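Local coordinates for protein amine Dehydrogenase (Pseudomonas putida, PDB 1JMX) that probably transfers electrons through two covalently bound c-type haems, as part of a quinohemoprotein amine dehydrogenase, at residues 90-95 and 158-163; 107-112 and 117-122. All coordinates share one frame; numbering follows the deposited sequence.

Interaction 1. Residues 90-95 and 158-163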
# COMPACT_ATOMS: atom_id res chain seq x y z
N GLU A 90 -2.57 7.59 -11.26
CA GLU A 90 -3.05 8.90 -10.83
C GLU A 90 -2.20 10.08 -11.28
O GLU A 90 -0.98 9.99 -11.35
CB GLU A 90 -3.22 8.94 -9.32
CG GLU A 90 -4.20 7.93 -8.79
CD GLU A 90 -4.55 8.18 -7.35
OE1 GLU A 90 -3.63 8.18 -6.52
OE2 GLU A 90 -5.74 8.38 -7.06
N GLN A 91 -2.88 11.18 -11.57
CA GLN A 91 -2.22 12.41 -11.99
C GLN A 91 -2.65 13.62 -11.15
O GLN A 91 -3.54 14.37 -11.53
CB GLN A 91 -2.47 12.69 -13.49
CG GLN A 91 -1.60 11.86 -14.46
CD GLN A 91 -0.09 11.95 -14.17
OE1 GLN A 91 0.50 13.05 -14.04
NE2 GLN A 91 0.56 10.79 -14.10
N PHE A 92 -2.03 13.76 -9.98
CA PHE A 92 -2.28 14.87 -9.07
C PHE A 92 -0.95 15.63 -8.97
O PHE A 92 0.08 15.12 -9.41
CB PHE A 92 -2.65 14.38 -7.67
CG PHE A 92 -4.02 13.77 -7.57
CD1 PHE A 92 -5.14 14.57 -7.43
CD2 PHE A 92 -4.18 12.39 -7.59
CE1 PHE A 92 -6.41 14.01 -7.30
CE2 PHE A 92 -5.44 11.82 -7.47
CZ PHE A 92 -6.57 12.63 -7.32
N ASP A 93 -0.98 16.82 -8.39
CA ASP A 93 0.23 17.61 -8.21
C ASP A 93 1.17 16.89 -7.23
O ASP A 93 0.71 16.08 -6.43
CB ASP A 93 -0.11 19.02 -7.72
CG ASP A 93 -0.95 19.02 -6.46
OD1 ASP A 93 -2.08 18.49 -6.49
OD2 ASP A 93 -0.48 19.57 -5.43
N THR A 94 2.47 17.19 -7.29
CA THR A 94 3.45 16.51 -6.43
C THR A 94 3.21 16.68 -4.94
O THR A 94 3.37 15.73 -4.18
CB THR A 94 4.91 16.91 -6.76
OG1 THR A 94 5.09 18.32 -6.55
CG2 THR A 94 5.26 16.57 -8.19
N GLN A 95 2.80 17.86 -4.52
CA GLN A 95 2.56 18.11 -3.10
C GLN A 95 1.50 17.16 -2.53
O GLN A 95 1.71 16.56 -1.49
CB GLN A 95 2.16 19.55 -2.86
CG GLN A 95 2.01 19.89 -1.41
CD GLN A 95 1.36 21.23 -1.22
OE1 GLN A 95 1.97 22.14 -0.68
NE2 GLN A 95 0.12 21.36 -1.68
N LYS A 158 -9.00 24.89 -0.00
CA LYS A 158 -9.34 25.70 -1.17
C LYS A 158 -9.79 24.83 -2.35
O LYS A 158 -10.73 25.17 -3.07
CB LYS A 158 -8.13 26.56 -1.56
CG LYS A 158 -8.40 27.49 -2.73
CD LYS A 158 -7.22 28.43 -3.00
CE LYS A 158 -7.20 29.58 -2.00
NZ LYS A 158 -6.20 30.64 -2.37
N ARG A 159 -9.11 23.70 -2.53
CA ARG A 159 -9.43 22.78 -3.61
C ARG A 159 -10.68 21.95 -3.34
O ARG A 159 -11.48 21.72 -4.25
CB ARG A 159 -8.24 21.84 -3.88
CG ARG A 159 -6.91 22.56 -4.12
CD ARG A 159 -5.92 21.73 -4.95
NE ARG A 159 -5.68 20.37 -4.46
CZ ARG A 159 -5.17 19.39 -5.21
NH1 ARG A 159 -4.85 19.61 -6.48
NH2 ARG A 159 -5.00 18.16 -4.71
N TYR A 160 -10.84 21.51 -2.10
CA TYR A 160 -11.98 20.68 -1.72
C TYR A 160 -12.72 21.21 -0.50
O TYR A 160 -12.71 20.58 0.55
CB TYR A 160 -11.50 19.26 -1.41
CG TYR A 160 -10.56 18.68 -2.42
CD1 TYR A 160 -9.30 18.21 -2.03
CD2 TYR A 160 -10.91 18.58 -3.77
CE1 TYR A 160 -8.43 17.65 -2.96
CE2 TYR A 160 -10.05 18.02 -4.71
CZ TYR A 160 -8.80 17.56 -4.30
OH TYR A 160 -7.94 16.97 -5.21
N PRO A 161 -13.41 22.36 -0.64
CA PRO A 161 -14.17 23.02 0.43
C PRO A 161 -15.51 22.39 0.73
O PRO A 161 -16.14 21.80 -0.15
CB PRO A 161 -14.35 24.43 -0.11
CG PRO A 161 -14.55 24.18 -1.56
CD PRO A 161 -13.48 23.16 -1.88
N LEU A 162 -15.97 22.54 1.97
CA LEU A 162 -17.25 22.01 2.40
C LEU A 162 -18.37 22.63 1.57
O LEU A 162 -19.26 21.94 1.09
CB LEU A 162 -17.46 22.31 3.89
CG LEU A 162 -18.31 21.37 4.74
CD1 LEU A 162 -19.69 21.94 4.95
CD2 LEU A 162 -18.36 19.98 4.13
N GLU A 163 -18.31 23.95 1.39
CA GLU A 163 -19.32 24.64 0.61
C GLU A 163 -18.85 25.00 -0.79
O GLU A 163 -17.71 25.41 -1.01
CB GLU A 163 -19.85 25.88 1.33
CG GLU A 163 -21.36 25.77 1.69
CD GLU A 163 -22.31 25.75 0.46
OE1 GLU A 163 -22.92 26.82 0.18
OE2 GLU A 163 -22.47 24.68 -0.19

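Interaction 2. Residues 107-112 and 117-122. With HEC (heme c), chain E.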
# COMPACT_ATOMS: atom_id res chain seq x y z
N ALA A 107 -7.11 9.98 -4.92
CA ALA A 107 -8.53 10.07 -5.24
C ALA A 107 -9.39 9.98 -3.98
O ALA A 107 -10.47 10.55 -3.93
CB ALA A 107 -8.93 8.99 -6.23
N ARG A 108 -8.91 9.24 -2.99
CA ARG A 108 -9.60 9.07 -1.71
C ARG A 108 -9.74 10.44 -1.03
O ARG A 108 -10.71 10.71 -0.34
CB ARG A 108 -8.82 8.11 -0.81
CG ARG A 108 -9.43 7.89 0.56
CD ARG A 108 -8.54 7.06 1.46
NE ARG A 108 -8.48 5.66 1.05
CZ ARG A 108 -7.92 4.69 1.77
NH1 ARG A 108 -7.37 4.97 2.94
NH2 ARG A 108 -7.89 3.46 1.31
N VAL A 109 -8.76 11.30 -1.28
CA VAL A 109 -8.72 12.64 -0.73
C VAL A 109 -9.67 13.55 -1.52
O VAL A 109 -10.48 14.27 -0.93
CB VAL A 109 -7.29 13.22 -0.83
CG1 VAL A 109 -7.24 14.64 -0.31
CG2 VAL A 109 -6.32 12.34 -0.07
N ALA A 110 -9.57 13.50 -2.85
CA ALA A 110 -10.39 14.31 -3.74
C ALA A 110 -11.88 13.97 -3.73
O ALA A 110 -12.71 14.75 -4.19
CB ALA A 110 -9.85 14.24 -5.16
N LEU A 111 -12.23 12.80 -3.20
CA LEU A 111 -13.62 12.38 -3.12
C LEU A 111 -14.28 12.82 -1.81
O LEU A 111 -15.27 12.26 -1.37
CB LEU A 111 -13.76 10.87 -3.32
CG LEU A 111 -13.63 10.42 -4.78
CD1 LEU A 111 -13.47 8.92 -4.86
CD2 LEU A 111 -14.84 10.89 -5.58
N GLN A 112 -13.69 13.85 -1.19
CA GLN A 112 -14.20 14.42 0.05
C GLN A 112 -14.13 15.95 0.01
O GLN A 112 -13.31 16.54 -0.68
CB GLN A 112 -13.42 13.89 1.26
CG GLN A 112 -13.60 12.40 1.52
CD GLN A 112 -13.27 12.01 2.95
OE1 GLN A 112 -13.24 12.85 3.84
NE2 GLN A 112 -13.04 10.72 3.16
N LYS A 117 -10.56 23.32 9.14
CA LYS A 117 -10.40 22.70 10.46
C LYS A 117 -10.58 21.19 10.42
O LYS A 117 -9.94 20.47 11.20
CB LYS A 117 -11.36 23.33 11.47
CG LYS A 117 -11.37 22.66 12.87
CD LYS A 117 -9.99 22.62 13.54
CE LYS A 117 -9.41 24.02 13.79
NZ LYS A 117 -8.11 24.01 14.54
N GLU A 118 -11.44 20.71 9.53
CA GLU A 118 -11.68 19.28 9.39
C GLU A 118 -10.50 18.62 8.66
O GLU A 118 -10.24 17.43 8.85
CB GLU A 118 -13.00 19.01 8.68
CG GLU A 118 -14.22 19.55 9.42
CD GLU A 118 -14.41 18.89 10.77
OE1 GLU A 118 -14.42 17.66 10.82
OE2 GLU A 118 -14.57 19.60 11.79
N TRP A 119 -9.80 19.40 7.83
CA TRP A 119 -8.63 18.91 7.12
C TRP A 119 -7.47 18.89 8.12
O TRP A 119 -6.59 18.03 8.04
CB TRP A 119 -8.26 19.80 5.92
CG TRP A 119 -9.07 19.57 4.66
CD1 TRP A 119 -9.80 20.50 3.98
CD2 TRP A 119 -9.20 18.34 3.92
NE1 TRP A 119 -10.38 19.93 2.86
CE2 TRP A 119 -10.03 18.61 2.81
CE3 TRP A 119 -8.70 17.04 4.10
CZ2 TRP A 119 -10.38 17.62 1.87
CZ3 TRP A 119 -9.05 16.06 3.16
CH2 TRP A 119 -9.88 16.36 2.06
N GLU A 120 -7.48 19.85 9.05
CA GLU A 120 -6.45 19.94 10.09
C GLU A 120 -6.60 18.77 11.08
O GLU A 120 -5.61 18.19 11.51
CB GLU A 120 -6.54 21.27 10.84
CG GLU A 120 -5.42 21.45 11.83
CD GLU A 120 -5.69 22.53 12.86
OE1 GLU A 120 -5.66 22.23 14.08
OE2 GLU A 120 -5.95 23.68 12.47
N HIS A 121 -7.85 18.44 11.43
CA HIS A 121 -8.12 17.33 12.34
C HIS A 121 -7.67 16.03 11.68
O HIS A 121 -7.17 15.13 12.35
CB HIS A 121 -9.61 17.20 12.65
CG HIS A 121 -10.12 18.17 13.67
ND1 HIS A 121 -9.36 18.58 14.75
CD2 HIS A 121 -11.32 18.79 13.80
CE1 HIS A 121 -10.07 19.40 15.50
NE2 HIS A 121 -11.26 19.55 14.94
N LEU A 122 -7.87 15.95 10.36
CA LEU A 122 -7.48 14.77 9.61
C LEU A 122 -5.97 14.56 9.67
O LEU A 122 -5.52 13.44 9.89
CB LEU A 122 -7.95 14.86 8.16
CG LEU A 122 -7.51 13.73 7.23
CD1 LEU A 122 -8.62 13.41 6.27
CD2 LEU A 122 -6.26 14.14 6.48
FE HEC E . -4.83 9.07 4.62
CHA HEC E . -7.58 7.35 5.45
CHB HEC E . -6.79 11.70 3.79
CHC HEC E . -2.06 10.90 3.95
CHD HEC E . -2.88 6.40 5.51
NA HEC E . -6.75 9.43 4.60
C1A HEC E . -7.76 8.61 4.97
C2A HEC E . -9.05 9.22 4.81
C3A HEC E . -8.83 10.44 4.33
C4A HEC E . -7.40 10.58 4.21
CMA HEC E . -9.87 11.49 3.99
CAA HEC E . -10.38 8.59 5.15
CBA HEC E . -10.90 9.40 6.34
CGA HEC E . -12.22 8.97 6.93
O1A HEC E . -12.83 8.01 6.48
O2A HEC E . -12.64 9.60 7.87
NB HEC E . -4.50 10.89 4.00
C1B HEC E . -5.43 11.87 3.70
C2B HEC E . -4.85 13.11 3.30
C3B HEC E . -3.51 12.91 3.37
C4B HEC E . -3.29 11.52 3.78
CMB HEC E . -5.61 14.40 2.92
CAB HEC E . -2.49 14.00 3.07
CBB HEC E . -1.80 14.62 4.29
NC HEC E . -2.89 8.71 4.68
C1C HEC E . -1.88 9.58 4.36
C2C HEC E . -0.58 8.98 4.50
C3C HEC E . -0.80 7.73 4.92
C4C HEC E . -2.24 7.55 5.06
CMC HEC E . 0.75 9.67 4.22
CAC HEC E . 0.31 6.70 5.05
CBC HEC E . 1.08 6.56 6.35
ND HEC E . -5.15 7.27 5.34
C1D HEC E . -4.25 6.27 5.65
C2D HEC E . -4.93 5.08 6.17
C3D HEC E . -6.27 5.41 6.14
C4D HEC E . -6.36 6.72 5.63
CMD HEC E . -4.27 3.78 6.64
CAD HEC E . -7.53 4.64 6.55
CBD HEC E . -7.36 3.23 7.01
CGD HEC E . -7.57 2.28 5.89
O1D HEC E . -7.38 2.68 4.72
O2D HEC E . -7.94 1.11 6.15

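Interaction 1. Residues 90-95 and 158-163
The N-cap of helix 94-100, D93, meets the last turn of helix 144-159 through R159, at the surface of the haem-binding, cytochrome c-like domain; helix 94-100 ends at C100, the first cysteine of the CXXCH motif that binds a haem covalently. A salt bridge carries the contact, with D93 OD1 3.0 Å from R159 NH1. R159 NH2 lies farther from the same oxygen, at 3.4 Å, and the carboxylate and guanidinium planes stand 76° apart, so this is not a flat, two-toothed pairing. With CG of D93 set between the backbone N and the carbonyl carbon (chi1 55°), the two oxygens divide their work: OD2 caps L96 N through a weak hydrogen bond, and OD1 faces the arginine. R159 NE also has a long, weak ion pair with D155. Y160, the first residue past the helix, lays one ring face on R159 CB, 4.0 Å above the plane and over the ring centre. Its hydroxyl projects to the F92 ring, which packs against helix 107-110 at A110 and has E90 CD in plane at its edge. The approach to F92 is oblique, Y160 OH lying 3.9 Å from F92 CE1.

Interaction 2. Residues 107-112 and 117-122
The W119 indole turns its edge to 107-112: V109 O lies in the ring plane, 3.7 Å from W119 CH2, and Q112 O is near that plane, 4.0 Å from W119 CZ2. A haem methyl, CMB, approaches the indole obliquely, while V153 and L156 of helix 144-159 also pack on W119, and NE1 makes a weak hydrogen bond to Y160 O. The R108 guanidinium likewise works at its edge, NH1 giving a hydrogen bond to haem propionate O1D at 2.9 Å (N-H...O 143°); its NH2 binds L493 O. Segments 107-112 and 117-122 wall the haem attached through C100 and C103 of the CXXCH motif; H104 and H126 of helix 116-129 are the axial ligands of its iron. V109 and R108 lie on one haem face and L122 on the other, its carbonyl accepting a hydrogen bond from H126 ND1. Both V109 methyls touch haem methyl CMB from that first face, CG1 at 3.6 Å; with CG1 anti to the backbone N (chi1 178°), that branch also touches W119 CH2 at 3.9 Å. Q112 rests its amide on haem methyl CMA, NE2 3.4 Å away, while OE1 is gripped by R114 and K32.

In the fold
From the N terminus, the chain first reaches 90-95, then runs through helix 94-100 and the C100/C103 attachment site of the second haem to 107-112. A short turn leads into helix 116-129, where 117-122 closes interaction 2, a loop with four residues between its segments. The chain goes on through the second axial ligand, H126, and helix 144-159 to 158-163, which closes interaction 1. The smaller loop falls within the larger one. They touch directly: E90 OE2 probably accepts a hydrogen bond from A107 N, and Y160 packs on A110 and Q112. Interaction 1 joins the start of helix 94-100 to the end of helix 144-159; interaction 2 joins helices 107-110 and 116-129 beside the haem.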